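Local coordinates for aldehyde dehydrogenase (Burkholderia cenocepacia, PDB 4O6R), which probably oxidises aldehydes with NAD(P)+ as a member of the aldehyde dehydrogenase family, and binds adenosine monophosphate in this crystal form, at residues 129-132 with 138-141; 110-115 with 448-453; 432-437 with 442-447; 191-196 with 204-209. One frame throughout, in Å; residues are numbered along the deposited sequence.

Contact 1: 129-132 with 138-141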
loop_
_atom_site.group_PDB
_atom_site.type_symbol
_atom_site.label_atom_id
_atom_site.label_comp_id
_atom_site.label_asym_id
_atom_site.label_seq_id
_atom_site.Cartn_x
_atom_site.Cartn_y
_atom_site.Cartn_z
ATOM N N GLY A 129 3.274 0.649 9.074
ATOM C CA GLY A 129 3.781 1.994 8.861
ATOM C C GLY A 129 4.596 2.095 7.591
ATOM O O GLY A 129 4.570 1.189 6.765
ATOM N N SER A 130 5.325 3.191 7.448
ATOM C CA SER A 130 6.072 3.458 6.228
ATOM C C SER A 130 7.488 3.987 6.514
ATOM O O SER A 130 7.775 4.462 7.627
ATOM C CB SER A 130 5.265 4.419 5.312
ATOM O OG SER A 130 4.948 5.620 6.004
ATOM N N VAL A 131 8.372 3.869 5.520
ATOM C CA VAL A 131 9.707 4.465 5.556
ATOM C C VAL A 131 9.822 5.346 4.325
ATOM O O VAL A 131 9.578 4.879 3.212
ATOM C CB VAL A 131 10.831 3.393 5.550
ATOM C CG1 VAL A 131 12.207 4.050 5.624
ATOM C CG2 VAL A 131 10.647 2.443 6.736
ATOM N N ILE A 132 10.150 6.613 4.534
ATOM C CA ILE A 132 10.036 7.621 3.507
ATOM C C ILE A 132 11.410 7.893 2.925
ATOM O O ILE A 132 12.355 8.131 3.673
ATOM C CB ILE A 132 9.520 8.957 4.113
ATOM C CG1 ILE A 132 8.266 8.768 4.957
ATOM C CG2 ILE A 132 9.316 9.989 3.027
ATOM C CD1 ILE A 132 7.077 8.148 4.226
ATOM N N PHE A 138 19.619 10.506 6.463
ATOM C CA PHE A 138 18.467 10.525 7.365
ATOM C C PHE A 138 17.607 9.274 7.198
ATOM O O PHE A 138 17.397 8.802 6.076
ATOM C CB PHE A 138 17.597 11.749 7.101
ATOM C CG PHE A 138 18.250 13.041 7.435
ATOM C CD1 PHE A 138 19.041 13.694 6.498
ATOM C CD2 PHE A 138 18.065 13.625 8.670
ATOM C CE1 PHE A 138 19.627 14.902 6.804
ATOM C CE2 PHE A 138 18.651 14.828 8.973
ATOM C CZ PHE A 138 19.438 15.467 8.037
ATOM N N LEU A 139 17.121 8.746 8.318
ATOM C CA LEU A 139 16.124 7.714 8.339
ATOM C C LEU A 139 14.799 8.323 8.795
ATOM O O LEU A 139 14.741 8.945 9.847
ATOM C CB LEU A 139 16.507 6.651 9.339
ATOM C CG LEU A 139 15.466 5.567 9.560
ATOM C CD1 LEU A 139 15.262 4.778 8.272
ATOM C CD2 LEU A 139 15.883 4.659 10.693
ATOM N N ASN A 140 13.730 8.108 8.031
ATOM C CA ASN A 140 12.418 8.635 8.398
ATOM C C ASN A 140 11.379 7.544 8.355
ATOM O O ASN A 140 11.004 7.096 7.281
ATOM C CB ASN A 140 12.061 9.812 7.454
ATOM C CG ASN A 140 10.699 10.429 7.720
ATOM O OD1 ASN A 140 10.088 10.981 6.796
ATOM N ND2 ASN A 140 10.229 10.380 8.963
ATOM N N TYR A 141 10.969 7.065 9.525
ATOM C CA TYR A 141 9.913 6.064 9.600
ATOM C C TYR A 141 8.649 6.697 10.173
ATOM O O TYR A 141 8.716 7.606 11.024
ATOM C CB TYR A 141 10.335 4.854 10.427
ATOM C CG TYR A 141 10.692 5.062 11.906
ATOM C CD1 TYR A 141 11.981 5.428 12.316
ATOM C CD2 TYR A 141 9.748 4.848 12.885
ATOM C CE1 TYR A 141 12.306 5.570 13.684
ATOM C CE2 TYR A 141 10.049 4.995 14.237
ATOM C CZ TYR A 141 11.333 5.327 14.629
ATOM O OH TYR A 141 11.583 5.436 15.972
HETATM O O HOH W 1 14.215 7.015 5.406
HETATM O O HOH W 2 15.817 8.053 3.250
#
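The backbone N-H of I132 meets the carbonyl oxygen of N140, with N to O at 2.9 Å and an angle of 170° at the hydrogen. That oxygen also faces V131 CA at 3.4 Å in a CA-H...O contact, and a second one joins Y141 CA to S130 O at 3.3 Å. V131 and Y141 form a non-hydrogen-bonded pair, flanked by the I132-N140 bond and the S130-V142 backbone bond; their side chains share one face, V131 CG2 lying 4.4 Å from Y141 CB. V131 CG1 reaches obliquely to L139 CD1 at 4.1 Å. Next to this, I132 and N140 run side by side in the same direction: with CG anti to the backbone N (chi1 179°), the amide of N140 runs alongside I132, and OD1 lies 3.4 Å from I132 CG1. This is a beta hairpin, its strands 162° apart in direction, in the oligomerisation region of the aldehyde dehydrogenase fold. A water extends the ladder toward the turn, donating to I132 O at 2.8 Å and accepting from N140 N at 2.9 Å. Further out, the polar ends are held by other parts. N140 ND2 is hydrogen-bonded to V482 O and S481 OG, its OD1 to S454 OG of the third subunit, and Y141 OH to H431 ND1 of that same third subunit. Residues 129-131 pair antiparallel with a strand of the second subunit, which carries the sheet across the interface.

Contact 2: 110-115 with 448-453. With NO3 (nitrate ion), chain N; NO3 (nitrate ion), chain F.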
loop_
_atom_site.group_PDB
_atom_site.type_symbol
_atom_site.label_atom_id
_atom_site.label_comp_id
_atom_site.label_asym_id
_atom_site.label_seq_id
_atom_site.Cartn_x
_atom_site.Cartn_y
_atom_site.Cartn_z
ATOM N N VAL A 110 -26.580 -11.298 13.287
ATOM C CA VAL A 110 -25.522 -11.964 14.024
ATOM C C VAL A 110 -24.290 -12.315 13.131
ATOM O O VAL A 110 -23.188 -11.932 13.466
ATOM C CB VAL A 110 -26.045 -13.200 14.804
ATOM C CG1 VAL A 110 -24.904 -13.961 15.431
ATOM C CG2 VAL A 110 -27.039 -12.773 15.872
ATOM N N PRO A 111 -24.484 -12.992 11.986
ATOM C CA PRO A 111 -23.353 -13.330 11.116
ATOM C C PRO A 111 -22.538 -12.113 10.653
ATOM O O PRO A 111 -21.321 -12.190 10.620
ATOM C CB PRO A 111 -24.026 -13.995 9.903
ATOM C CG PRO A 111 -25.287 -14.559 10.446
ATOM C CD PRO A 111 -25.748 -13.562 11.479
ATOM N N ARG A 112 -23.193 -11.004 10.329
ATOM C CA ARG A 112 -22.459 -9.824 9.847
ATOM C C ARG A 112 -21.613 -9.246 10.961
ATOM O O ARG A 112 -20.502 -8.792 10.734
ATOM C CB ARG A 112 -23.400 -8.754 9.288
ATOM C CG ARG A 112 -23.889 -8.977 7.846
ATOM C CD ARG A 112 -25.170 -8.184 7.645
ATOM N NE ARG A 112 -25.394 -7.675 6.313
ATOM C CZ ARG A 112 -26.298 -6.747 5.983
ATOM N NH1 ARG A 112 -27.083 -6.183 6.896
ATOM N NH2 ARG A 112 -26.427 -6.384 4.713
ATOM N N THR A 113 -22.148 -9.271 12.184
ATOM C CA THR A 113 -21.433 -8.785 13.358
ATOM C C THR A 113 -20.222 -9.648 13.625
ATOM O O THR A 113 -19.132 -9.136 13.766
ATOM C CB THR A 113 -22.359 -8.754 14.599
ATOM O OG1 THR A 113 -23.528 -7.994 14.292
ATOM C CG2 THR A 113 -21.679 -8.125 15.770
ATOM N N ALA A 114 -20.406 -10.965 13.662
ATOM C CA ALA A 114 -19.275 -11.881 13.821
ATOM C C ALA A 114 -18.198 -11.697 12.722
ATOM O O ALA A 114 -17.003 -11.633 13.008
ATOM C CB ALA A 114 -19.766 -13.313 13.876
ATOM N N ALA A 115 -18.636 -11.614 11.483
ATOM C CA ALA A 115 -17.738 -11.476 10.344
ATOM C C ALA A 115 -16.902 -10.215 10.436
ATOM O O ALA A 115 -15.714 -10.227 10.120
ATOM C CB ALA A 115 -18.525 -11.471 9.043
ATOM N N LYS A 448 -27.091 -3.074 -1.580
ATOM C CA LYS A 448 -26.724 -3.219 -0.178
ATOM C C LYS A 448 -25.718 -4.345 0.072
ATOM O O LYS A 448 -25.846 -5.091 1.042
ATOM C CB LYS A 448 -27.947 -3.415 0.724
ATOM C CG LYS A 448 -29.034 -2.395 0.564
ATOM C CD LYS A 448 -29.883 -2.179 1.816
ATOM C CE LYS A 448 -30.550 -3.443 2.324
ATOM N NZ LYS A 448 -31.007 -3.182 3.730
ATOM N N ARG A 449 -24.745 -4.523 -0.816
ATOM C CA ARG A 449 -23.679 -5.439 -0.503
ATOM C C ARG A 449 -22.700 -4.714 0.422
ATOM O O ARG A 449 -22.194 -3.650 0.081
ATOM C CB ARG A 449 -22.942 -5.955 -1.741
ATOM C CG ARG A 449 -23.850 -6.541 -2.825
ATOM C CD ARG A 449 -24.650 -7.710 -2.291
ATOM N NE ARG A 449 -23.803 -8.787 -1.831
ATOM C CZ ARG A 449 -24.244 -10.008 -1.512
ATOM N NH1 ARG A 449 -25.537 -10.302 -1.579
ATOM N NH2 ARG A 449 -23.385 -10.950 -1.114
ATOM N N VAL A 450 -22.483 -5.335 1.575
ATOM C CA VAL A 450 -21.542 -4.818 2.579
ATOM C C VAL A 450 -20.566 -5.927 2.967
ATOM O O VAL A 450 -20.940 -7.114 3.105
ATOM C CB VAL A 450 -22.260 -4.194 3.801
ATOM C CG1 VAL A 450 -23.074 -2.985 3.391
ATOM C CG2 VAL A 450 -23.157 -5.198 4.491
ATOM N N ASN A 451 -19.290 -5.555 3.099
ATOM C CA ASN A 451 -18.231 -6.481 3.444
ATOM C C ASN A 451 -17.293 -5.720 4.359
ATOM O O ASN A 451 -17.055 -4.506 4.148
ATOM C CB ASN A 451 -17.524 -6.981 2.175
ATOM C CG ASN A 451 -16.306 -7.813 2.456
ATOM O OD1 ASN A 451 -15.254 -7.298 2.790
ATOM N ND2 ASN A 451 -16.423 -9.110 2.284
ATOM N N PRO A 452 -16.724 -6.401 5.372
ATOM C CA PRO A 452 -15.920 -5.625 6.326
ATOM C C PRO A 452 -14.582 -5.110 5.828
ATOM O O PRO A 452 -13.927 -4.366 6.534
ATOM C CB PRO A 452 -15.717 -6.592 7.496
ATOM C CG PRO A 452 -15.964 -7.920 6.974
ATOM C CD PRO A 452 -16.973 -7.767 5.847
ATOM N N GLY A 453 -14.167 -5.489 4.619
ATOM C CA GLY A 453 -13.055 -4.852 3.973
ATOM C C GLY A 453 -13.410 -3.799 2.937
ATOM O O GLY A 453 -12.503 -3.179 2.378
HETATM N N NO3 N . -20.457 -9.276 -0.636
HETATM O O1 NO3 N . -20.814 -9.489 -1.785
HETATM O O2 NO3 N . -19.185 -9.687 -0.232
HETATM O O3 NO3 N . -21.341 -8.624 0.225
HETATM N N NO3 F . -27.955 -3.125 5.362
HETATM O O1 NO3 F . -26.819 -2.958 5.815
HETATM O O2 NO3 F . -28.468 -4.392 5.144
HETATM O O3 NO3 F . -28.775 -2.041 5.069
#
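A small surface contact of sparse direct packing, bridged by an ion, sets helix 102-123 beside the loop that follows strand 441-444, with no direct hydrogen bond between them. A nitrate ion (chain F), probably from the crystallisation liquor, makes the link. R112 grips its O2 at the guanidinium edge with two bonds, NH1 and NH2 each standing 2.9 Å from that oxygen. K448 comes to the same ion from the loop, NZ lying 2.8 Å from O3, with a second, weak bond to O2. Three N-H donors on two side chains thus share one anion, which would offset the like charges of R112 and K448. K448 NZ is also hydrogen-bonded to H283 ND1. Over one face of the R112 guanidinium sits V450 CG2, 3.5 Å from NH2, but V450 was modelled in two conformers, so this touch is provisional. Further along both segments, P452 CG lies 3.9 Å from A115 O. A second nitrate (chain N) occupies the edge of R449, where O1 is 3.1 Å from NE and 3.0 Å from NH2; R449 NH2 also forms a salt bridge with D135 of the third subunit. The loop then turns at N451, whose OD1 accepts from G453 N at 2.8 Å: an Asx turn.

Contact 3: 432-437 with 442-447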
loop_
_atom_site.group_PDB
_atom_site.type_symbol
_atom_site.label_atom_id
_atom_site.label_comp_id
_atom_site.label_asym_id
_atom_site.label_seq_id
_atom_site.Cartn_x
_atom_site.Cartn_y
_atom_site.Cartn_z
ATOM N N ARG A 432 -19.724 3.732 -16.448
ATOM C CA ARG A 432 -19.865 5.162 -16.674
ATOM C C ARG A 432 -20.819 5.761 -15.639
ATOM O O ARG A 432 -20.521 6.776 -15.002
ATOM C CB ARG A 432 -20.412 5.390 -18.090
ATOM C CG ARG A 432 -20.518 6.836 -18.487
ATOM C CD ARG A 432 -21.232 7.004 -19.826
ATOM N NE ARG A 432 -20.566 6.302 -20.918
ATOM C CZ ARG A 432 -21.084 5.330 -21.679
ATOM N NH1 ARG A 432 -22.320 4.847 -21.499
ATOM N NH2 ARG A 432 -20.320 4.791 -22.629
ATOM N N MET A 433 -21.988 5.136 -15.497
ATOM C CA MET A 433 -22.955 5.597 -14.500
ATOM C C MET A 433 -22.360 5.500 -13.080
ATOM O O MET A 433 -22.529 6.433 -12.279
ATOM C CB MET A 433 -24.243 4.789 -14.535
ATOM C CG MET A 433 -25.144 5.056 -15.727
ATOM S SD MET A 433 -25.980 6.657 -15.778
ATOM C CE MET A 433 -26.925 6.636 -14.270
ATOM N N ALA A 434 -21.687 4.394 -12.761
ATOM C CA ALA A 434 -21.116 4.252 -11.398
ATOM C C ALA A 434 -20.161 5.415 -11.065
ATOM O O ALA A 434 -20.134 5.907 -9.928
ATOM C CB ALA A 434 -20.437 2.901 -11.207
ATOM N N ALA A 435 -19.371 5.830 -12.046
ATOM C CA ALA A 435 -18.399 6.914 -11.870
ATOM C C ALA A 435 -19.062 8.281 -11.622
ATOM O O ALA A 435 -18.513 9.092 -10.903
ATOM C CB ALA A 435 -17.503 7.005 -13.089
ATOM N N ARG A 436 -20.254 8.493 -12.180
ATOM C CA ARG A 436 -20.913 9.806 -12.219
ATOM C C ARG A 436 -21.955 10.045 -11.139
ATOM O O ARG A 436 -22.316 11.189 -10.871
ATOM C CB ARG A 436 -21.526 10.012 -13.601
ATOM C CG ARG A 436 -20.448 10.186 -14.655
ATOM C CD ARG A 436 -21.006 10.354 -16.042
ATOM N NE ARG A 436 -19.945 10.239 -17.037
ATOM C CZ ARG A 436 -20.103 10.469 -18.340
ATOM N NH1 ARG A 436 -21.296 10.822 -18.818
ATOM N NH2 ARG A 436 -19.067 10.330 -19.163
ATOM N N ILE A 437 -22.442 8.979 -10.524
ATOM C CA ILE A 437 -23.408 9.098 -9.449
ATOM C C ILE A 437 -22.686 9.583 -8.199
ATOM O O ILE A 437 -21.619 9.060 -7.863
ATOM C CB ILE A 437 -24.124 7.755 -9.184
ATOM C CG1 ILE A 437 -25.047 7.387 -10.373
ATOM C CG2 ILE A 437 -24.953 7.820 -7.908
ATOM C CD1 ILE A 437 -25.384 5.924 -10.386
ATOM N N CYS A 442 -21.688 2.291 -4.993
ATOM C CA CYS A 442 -22.580 2.041 -6.121
ATOM C C CYS A 442 -22.623 0.542 -6.400
ATOM O O CYS A 442 -21.597 -0.074 -6.648
ATOM C CB CYS A 442 -22.126 2.795 -7.371
ATOM S SG CYS A 442 -23.299 2.614 -8.728
ATOM N N TRP A 443 -23.818 -0.030 -6.350
ATOM C CA TRP A 443 -24.039 -1.454 -6.546
ATOM C C TRP A 443 -24.641 -1.679 -7.909
ATOM O O TRP A 443 -25.692 -1.098 -8.236
ATOM C CB TRP A 443 -24.995 -2.011 -5.452
ATOM C CG TRP A 443 -24.437 -1.923 -4.063
ATOM C CD1 TRP A 443 -23.408 -2.666 -3.560
ATOM C CD2 TRP A 443 -24.821 -1.015 -3.010
ATOM N NE1 TRP A 443 -23.145 -2.291 -2.268
ATOM C CE2 TRP A 443 -23.989 -1.286 -1.904
ATOM C CE3 TRP A 443 -25.798 -0.029 -2.883
ATOM C CZ2 TRP A 443 -24.092 -0.595 -0.693
ATOM C CZ3 TRP A 443 -25.896 0.664 -1.692
ATOM C CH2 TRP A 443 -25.043 0.371 -0.610
ATOM N N ILE A 444 -23.989 -2.530 -8.707
ATOM C CA ILE A 444 -24.449 -2.835 -10.060
ATOM C C ILE A 444 -24.977 -4.263 -10.092
ATOM O O ILE A 444 -24.235 -5.205 -9.797
ATOM C CB ILE A 444 -23.351 -2.666 -11.109
ATOM C CG1 ILE A 444 -22.813 -1.245 -11.053
ATOM C CG2 ILE A 444 -23.917 -2.968 -12.489
ATOM C CD1 ILE A 444 -21.457 -1.067 -11.703
ATOM N N ASN A 445 -26.250 -4.396 -10.463
ATOM C CA ASN A 445 -26.950 -5.685 -10.487
ATOM C C ASN A 445 -27.021 -6.389 -9.125
ATOM O O ASN A 445 -27.068 -7.633 -9.029
ATOM C CB ASN A 445 -26.384 -6.574 -11.609
ATOM C CG ASN A 445 -26.772 -6.060 -12.998
ATOM O OD1 ASN A 445 -27.733 -5.305 -13.157
ATOM N ND2 ASN A 445 -26.005 -6.449 -14.009
ATOM N N CYS A 446 -27.055 -5.570 -8.076
ATOM C CA CYS A 446 -27.147 -6.017 -6.686
ATOM C C CYS A 446 -27.462 -4.755 -5.898
ATOM O O CYS A 446 -27.555 -3.669 -6.467
ATOM C CB CYS A 446 -25.856 -6.687 -6.213
ATOM S SG CYS A 446 -24.341 -5.671 -6.297
ATOM N N TYR A 447 -27.688 -4.894 -4.609
ATOM C CA TYR A 447 -27.899 -3.728 -3.750
ATOM C C TYR A 447 -27.559 -4.073 -2.313
ATOM O O TYR A 447 -27.737 -5.201 -1.876
ATOM C CB TYR A 447 -29.329 -3.192 -3.848
ATOM C CG TYR A 447 -29.417 -1.674 -3.828
ATOM C CD1 TYR A 447 -29.304 -0.934 -4.998
ATOM C CD2 TYR A 447 -29.638 -0.987 -2.647
ATOM C CE1 TYR A 447 -29.396 0.464 -4.990
ATOM C CE2 TYR A 447 -29.740 0.400 -2.617
ATOM C CZ TYR A 447 -29.608 1.126 -3.780
ATOM O OH TYR A 447 -29.742 2.485 -3.731
#
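A434 packs on C442 and I444 where helix 427-436 lies against strand 441-444, the last two elements of a beta-alpha-beta unit begun by strand 421-423. The contact across the segments is apolar throughout, and A434 CB and C442 SG each take part in two of its three touches. A434 CB stands 3.8 Å from C442 SG and 4.1 Å from I444 CD1, so one methyl spans two residues that project from the same side of the strand. The sulfur of C442 is trans to the backbone N (chi1 -175°), a setting that directs SG at the helix; I437 CD1 approaches that sulfur too, at 4.2 Å. Backbone bonds finish the helix just before this point: M433 O accepts from both R436 N and I437 N, each at 3.1 Å, and I437 is the first residue to leave helical angles. Between chains the strand itself carries the bonding. C442, W443 and I444 join a parallel ladder with a strand of the third subunit, and V482 of that third subunit packs on A434 and I444, so a subunit interface flanks this buried layer. Flat groups are also covered within each segment. R432 CG lies 3.6 Å above the guanidinium plane of R436, over its centre. Where the chain leaves the strand, W443 CE3 sits 3.8 Å above the ring plane of Y447, likewise over its centre.

Contact 4: 191-196 with 204-209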
loop_
_atom_site.group_PDB
_atom_site.type_symbol
_atom_site.label_atom_id
_atom_site.label_comp_id
_atom_site.label_asym_id
_atom_site.label_seq_id
_atom_site.Cartn_x
_atom_site.Cartn_y
_atom_site.Cartn_z
ATOM N N ARG A 191 -24.989 -7.142 25.872
ATOM C CA ARG A 191 -24.554 -8.537 25.767
ATOM C C ARG A 191 -23.196 -8.673 25.074
ATOM O O ARG A 191 -22.366 -9.472 25.492
ATOM C CB ARG A 191 -25.610 -9.391 25.046
ATOM C CG ARG A 191 -25.298 -10.884 24.920
ATOM C CD ARG A 191 -25.014 -11.556 26.259
ATOM N NE ARG A 191 -24.735 -12.995 26.088
ATOM C CZ ARG A 191 -23.834 -13.704 26.761
ATOM N NH1 ARG A 191 -23.084 -13.146 27.718
ATOM N NH2 ARG A 191 -23.685 -15.000 26.482
ATOM N N ILE A 192 -22.965 -7.875 24.024
ATOM C CA ILE A 192 -21.671 -7.871 23.356
ATOM C C ILE A 192 -20.552 -7.533 24.344
ATOM O O ILE A 192 -19.532 -8.212 24.367
ATOM C CB ILE A 192 -21.660 -6.898 22.161
ATOM C CG1 ILE A 192 -22.485 -7.468 21.022
ATOM C CG2 ILE A 192 -20.243 -6.574 21.675
ATOM C CD1 ILE A 192 -21.928 -8.770 20.448
ATOM N N VAL A 193 -20.713 -6.484 25.144
ATOM C CA VAL A 193 -19.612 -6.097 26.020
ATOM C C VAL A 193 -19.413 -7.120 27.113
ATOM O O VAL A 193 -18.284 -7.294 27.593
ATOM C CB VAL A 193 -19.726 -4.653 26.555
ATOM C CG1 VAL A 193 -20.782 -4.554 27.637
ATOM C CG2 VAL A 193 -18.382 -4.177 27.077
ATOM N N GLU A 194 -20.491 -7.790 27.518
ATOM C CA GLU A 194 -20.386 -8.924 28.438
ATOM C C GLU A 194 -19.527 -10.037 27.824
ATOM O O GLU A 194 -18.652 -10.595 28.502
ATOM C CB GLU A 194 -21.778 -9.469 28.812
ATOM C CG GLU A 194 -21.715 -10.456 29.961
ATOM C CD GLU A 194 -23.059 -10.973 30.359
ATOM O OE1 GLU A 194 -23.955 -11.112 29.489
ATOM O OE2 GLU A 194 -23.202 -11.244 31.563
ATOM N N LEU A 195 -19.761 -10.353 26.546
ATOM C CA LEU A 195 -18.928 -11.350 25.863
ATOM C C LEU A 195 -17.487 -10.885 25.769
ATOM O O LEU A 195 -16.580 -11.684 25.958
ATOM C CB LEU A 195 -19.443 -11.694 24.454
ATOM C CG LEU A 195 -20.799 -12.395 24.414
ATOM C CD1 LEU A 195 -21.351 -12.532 23.002
ATOM C CD2 LEU A 195 -20.692 -13.753 25.061
ATOM N N MET A 196 -17.279 -9.601 25.462
ATOM C CA MET A 196 -15.940 -9.020 25.475
ATOM C C MET A 196 -15.200 -9.273 26.795
ATOM O O MET A 196 -14.034 -9.690 26.790
ATOM C CB MET A 196 -16.005 -7.514 25.159
ATOM C CG MET A 196 -16.341 -7.230 23.702
ATOM S SD MET A 196 -16.557 -5.458 23.504
ATOM C CE MET A 196 -16.177 -5.288 21.762
ATOM N N GLY A 204 -11.829 -1.360 31.155
ATOM C CA GLY A 204 -11.681 0.013 30.691
ATOM C C GLY A 204 -11.490 0.141 29.212
ATOM O O GLY A 204 -11.596 1.234 28.672
ATOM N N VAL A 205 -11.193 -0.962 28.545
ATOM C CA VAL A 205 -10.902 -0.904 27.113
ATOM C C VAL A 205 -12.179 -0.589 26.320
ATOM O O VAL A 205 -12.122 0.162 25.352
ATOM C CB VAL A 205 -10.222 -2.199 26.627
ATOM C CG1 VAL A 205 -10.083 -2.262 25.097
ATOM C CG2 VAL A 205 -8.848 -2.281 27.236
ATOM N N VAL A 206 -13.312 -1.135 26.761
ATOM C CA VAL A 206 -14.614 -0.875 26.128
ATOM C C VAL A 206 -15.594 -0.499 27.229
ATOM O O VAL A 206 -15.781 -1.267 28.196
ATOM C CB VAL A 206 -15.162 -2.110 25.388
ATOM C CG1 VAL A 206 -16.561 -1.856 24.822
ATOM C CG2 VAL A 206 -14.213 -2.487 24.272
ATOM N N ASN A 207 -16.209 0.670 27.077
ATOM C CA ASN A 207 -17.204 1.145 28.012
ATOM C C ASN A 207 -18.489 1.504 27.267
ATOM O O ASN A 207 -18.454 2.225 26.259
ATOM C CB ASN A 207 -16.677 2.337 28.783
ATOM C CG ASN A 207 -15.301 2.087 29.337
ATOM O OD1 ASN A 207 -15.163 1.619 30.458
ATOM N ND2 ASN A 207 -14.276 2.350 28.539
ATOM N N ILE A 208 -19.605 0.979 27.745
ATOM C CA ILE A 208 -20.916 1.208 27.131
ATOM C C ILE A 208 -21.792 2.084 28.024
ATOM O O ILE A 208 -22.035 1.747 29.192
ATOM C CB ILE A 208 -21.658 -0.115 26.862
ATOM C CG1 ILE A 208 -20.725 -1.125 26.195
ATOM C CG2 ILE A 208 -22.892 0.118 26.002
ATOM C CD1 ILE A 208 -20.246 -0.729 24.819
ATOM N N VAL A 209 -22.293 3.183 27.460
ATOM C CA VAL A 209 -23.061 4.163 28.237
ATOM C C VAL A 209 -24.366 4.563 27.525
ATOM O O VAL A 209 -24.495 5.659 27.011
ATOM C CB VAL A 209 -22.198 5.372 28.590
ATOM C CG1 VAL A 209 -21.157 4.967 29.627
ATOM C CG2 VAL A 209 -21.510 5.926 27.368
#
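V193 faces strand 206-208 from helix 187-199, and each carbon of its side chain beyond CA finds a partner there. CB meets I208 CG1 at 3.7 Å. CG1, set between the backbone N and carbonyl carbon (chi1 75°), touches that same I208 CG1, also at 3.7 Å. The other branch, CG2, turns to V206 CG1, again at 3.7 Å, so the valine fork fits against V206 and I208, which flank N207 and both point at the helix. The V193 side chain passes antiparallel beside those of V206 and I208, whereas M196 meets V206 crosswise, its SD 3.8 Å from V206 CG1. No hydrogen bond crosses; side-chain packing fills the space between the two short segments, whose axes approach to 9.4 Å with directions 154° apart. On the helix, R191 NH1 bridges to E194 OE1 at 2.8 Å from above the carboxylate plane and also pairs with E198. From the strand, N207 ND2 turns back to G204 O, just ahead of it, at 2.9 Å, the donor lying 58° out of the carbonyl plane, and also bonds V177 O. Helix and strand belong to a beta-alpha-beta unit with strand 176-180, consistent with the Rossmann-like nucleotide-binding part of the fold; the side chain of I208 is about 7 Å from that of K180, which binds AMP, while helix 159-172 packs on M196 and V206 and helix 47-66 on N207.

Overall arrangement
Contacts 1, 3 and 4 are buried, and contact 2 lies at the surface. Contacts 3 and 4 are both helix-on-strand packing in beta-alpha-beta units, wholly apolar across the segments, but they sit on opposite sides of the chain centre, about 38 Å apart between centres. Contact 1 is instead a strand pair joined by a backbone bond and a bridging water; it and contact 4 reach the same sheet. Contact 2 depends on charged side chains and a nitrate. It adjoins contact 3, where W443 NE1 lies 2.9 Å from R449 O. Contacts 1, 2 and 3 all touch the third subunit, while no other chain touches the segments of contact 4.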